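Peptidyl-prolyl cis-trans isomerase cyclophilin-type (Toxoplasma gondii, PDB 3BO7) probably catalyses the cis-trans isomerisation of peptide bonds preceding proline, and so would speed protein folding, as a member of the cyclophilin family. Local coordinates at residues A[18-23]-A[137-142]. Sequence-based numbering, arbitrary orientation.
Sequences LNIELH and GRVVGG
Asn19 and the Val140-Gly141 pair give a worked example of how an antiparallel sheet absorbs one extra residue. Asn19 O accepts from two backbone donors that reach it from the same face of its carbonyl plane, Val140 N at 2.8 Å and, in a longer bond, Gly141 N at 3.3 Å, while Asn19 N returns a bond to Gly141 O. Beyond this bulge the register is regular: Glu21 and Arg138 exchange two backbone hydrogen bonds, and Leu22 lies against Gly137, their CA atoms 4.2 Å apart.

The tightly packed part is the buried apolar face. Ile20 CG1 meets Val139 CG2 at 4.1 Å, and Leu18 CD2 touches Val139 CG1 at 4.0 Å. Ile121 of strand 119-122 adjoins both Leu18 and Val139, and helix 143-149 packs on Leu18.

The other face is looser, and solvent reaches it at Arg138 and Val140, although Glu21 is buried. Here Glu21 and Arg138 run side by side, their carboxylate and guanidinium planes 38° apart. Glu21 OE1 sits at the guanidinium edge and accepts hydrogen bonds from Arg138 NE (2.7 Å) and NH2, a salt bridge in which both donors go to the one oxygen, while Glu21 OE2 is hydrogen-bonded to the Tyr8 hydroxyl. With CG of Arg138 set between its backbone N and carbonyl carbon (chi1 56°), the extended chain places one guanidinium face against Val140 CG1, which lies over its centre. Past the end of strand 16-22, the buried His23 ring lies obliquely against Gly137 CA and shares a water with Gly137 O through NE2, while ND1 is hydrogen-bonded to Lys6 NZ.

Joining strands 16-22 and 135-141, the arrangement is an antiparallel pair interrupted by a classic beta bulge, within the antiparallel barrel of the cyclophilin fold.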
loop_
_atom_site.group_PDB
_atom_site.type_symbol
_atom_site.label_atom_id
_atom_site.label_comp_id
_atom_site.label_asym_id
_atom_site.label_seq_id
_atom_site.Cartn_x
_atom_site.Cartn_y
_atom_site.Cartn_z
ATOM N N LEU A 18 1.334 -6.521 -9.526
ATOM C CA LEU A 18 1.270 -5.080 -9.741
ATOM C C LEU A 18 2.655 -4.477 -9.860
ATOM O O LEU A 18 3.518 -4.727 -9.016
ATOM C CB LEU A 18 0.502 -4.382 -8.614
ATOM C CG LEU A 18 -0.970 -4.731 -8.377
ATOM C CD1 LEU A 18 -1.442 -4.039 -7.120
ATOM C CD2 LEU A 18 -1.835 -4.325 -9.544
ATOM N N ASN A 19 2.851 -3.683 -10.916
ATOM C CA ASN A 19 4.079 -2.921 -11.112
ATOM C C ASN A 19 3.919 -1.519 -10.550
ATOM O O ASN A 19 2.954 -0.808 -10.865
ATOM C CB ASN A 19 4.464 -2.874 -12.595
ATOM C CG ASN A 19 5.026 -4.198 -13.102
ATOM O OD1 ASN A 19 5.523 -5.025 -12.332
ATOM N ND2 ASN A 19 4.958 -4.394 -14.408
ATOM N N ILE A 20 4.865 -1.126 -9.710
ATOM C CA ILE A 20 4.711 0.086 -8.918
ATOM C C ILE A 20 5.926 1.009 -9.005
ATOM O O ILE A 20 7.067 0.568 -8.922
ATOM C CB ILE A 20 4.349 -0.269 -7.432
ATOM C CG1 ILE A 20 2.873 -0.688 -7.343
ATOM C CG2 ILE A 20 4.657 0.893 -6.481
ATOM C CD1 ILE A 20 2.524 -1.437 -6.106
ATOM N N GLU A 21 5.641 2.292 -9.201
ATOM C CA GLU A 21 6.625 3.348 -9.074
ATOM C C GLU A 21 6.461 4.036 -7.725
ATOM O O GLU A 21 5.355 4.435 -7.352
ATOM C CB GLU A 21 6.431 4.360 -10.190
ATOM C CG GLU A 21 7.302 5.592 -10.082
ATOM C CD GLU A 21 7.137 6.495 -11.273
ATOM O OE1 GLU A 21 6.039 7.066 -11.455
ATOM O OE2 GLU A 21 8.108 6.632 -12.041
ATOM N N LEU A 22 7.569 4.185 -7.003
ATOM C CA LEU A 22 7.567 4.904 -5.740
ATOM C C LEU A 22 8.097 6.329 -5.900
ATOM O O LEU A 22 9.175 6.531 -6.445
ATOM C CB LEU A 22 8.398 4.144 -4.706
ATOM C CG LEU A 22 7.924 2.771 -4.231
ATOM C CD1 LEU A 22 8.873 2.304 -3.163
ATOM C CD2 LEU A 22 6.509 2.797 -3.686
ATOM N N HIS A 23 7.343 7.309 -5.405
ATOM C CA HIS A 23 7.754 8.715 -5.457
ATOM C C HIS A 23 8.713 9.104 -4.326
ATOM O O HIS A 23 8.402 9.958 -3.495
ATOM C CB HIS A 23 6.536 9.637 -5.445
ATOM C CG HIS A 23 5.522 9.311 -6.489
ATOM N ND1 HIS A 23 5.818 9.290 -7.836
ATOM C CD2 HIS A 23 4.207 9.006 -6.387
ATOM C CE1 HIS A 23 4.730 8.979 -8.518
ATOM N NE2 HIS A 23 3.738 8.804 -7.663
ATOM N N GLY A 137 3.250 6.454 -4.085
ATOM C CA GLY A 137 3.455 5.775 -5.349
ATOM C C GLY A 137 2.259 5.695 -6.270
ATOM O O GLY A 137 1.202 6.278 -6.010
ATOM N N ARG A 138 2.451 4.970 -7.366
ATOM C CA ARG A 138 1.381 4.668 -8.307
ATOM C C ARG A 138 1.640 3.345 -9.015
ATOM O O ARG A 138 2.787 2.958 -9.238
ATOM C CB ARG A 138 1.207 5.796 -9.325
ATOM C CG ARG A 138 2.482 6.126 -10.092
ATOM C CD ARG A 138 2.193 6.988 -11.302
ATOM N NE ARG A 138 3.407 7.222 -12.079
ATOM C CZ ARG A 138 3.436 7.382 -13.399
ATOM N NH1 ARG A 138 2.317 7.325 -14.111
ATOM N NH2 ARG A 138 4.591 7.592 -14.013
ATOM N N VAL A 139 0.558 2.655 -9.357
ATOM C CA VAL A 139 0.618 1.438 -10.164
ATOM C C VAL A 139 0.836 1.840 -11.627
ATOM O O VAL A 139 -0.000 2.506 -12.220
ATOM C CB VAL A 139 -0.678 0.588 -9.998
ATOM C CG1 VAL A 139 -0.615 -0.698 -10.814
ATOM C CG2 VAL A 139 -0.920 0.262 -8.540
ATOM N N VAL A 140 1.984 1.456 -12.178
ATOM C CA VAL A 140 2.357 1.764 -13.563
ATOM C C VAL A 140 2.132 0.559 -14.493
ATOM O O VAL A 140 2.308 0.652 -15.708
ATOM C CB VAL A 140 3.836 2.254 -13.676
ATOM C CG1 VAL A 140 4.009 3.622 -13.024
ATOM C CG2 VAL A 140 4.814 1.236 -13.072
ATOM N N GLY A 141 1.746 -0.567 -13.906
ATOM C CA GLY A 141 1.403 -1.760 -14.661
ATOM C C GLY A 141 0.637 -2.749 -13.800
ATOM O O GLY A 141 1.047 -3.060 -12.680
ATOM N N GLY A 142 -0.476 -3.245 -14.338
ATOM C CA GLY A 142 -1.347 -4.178 -13.630
ATOM C C GLY A 142 -2.684 -3.567 -13.256
ATOM O O GLY A 142 -3.340 -4.030 -12.328
HETATM O O HOH W 1 0.632 8.574 -7.392
#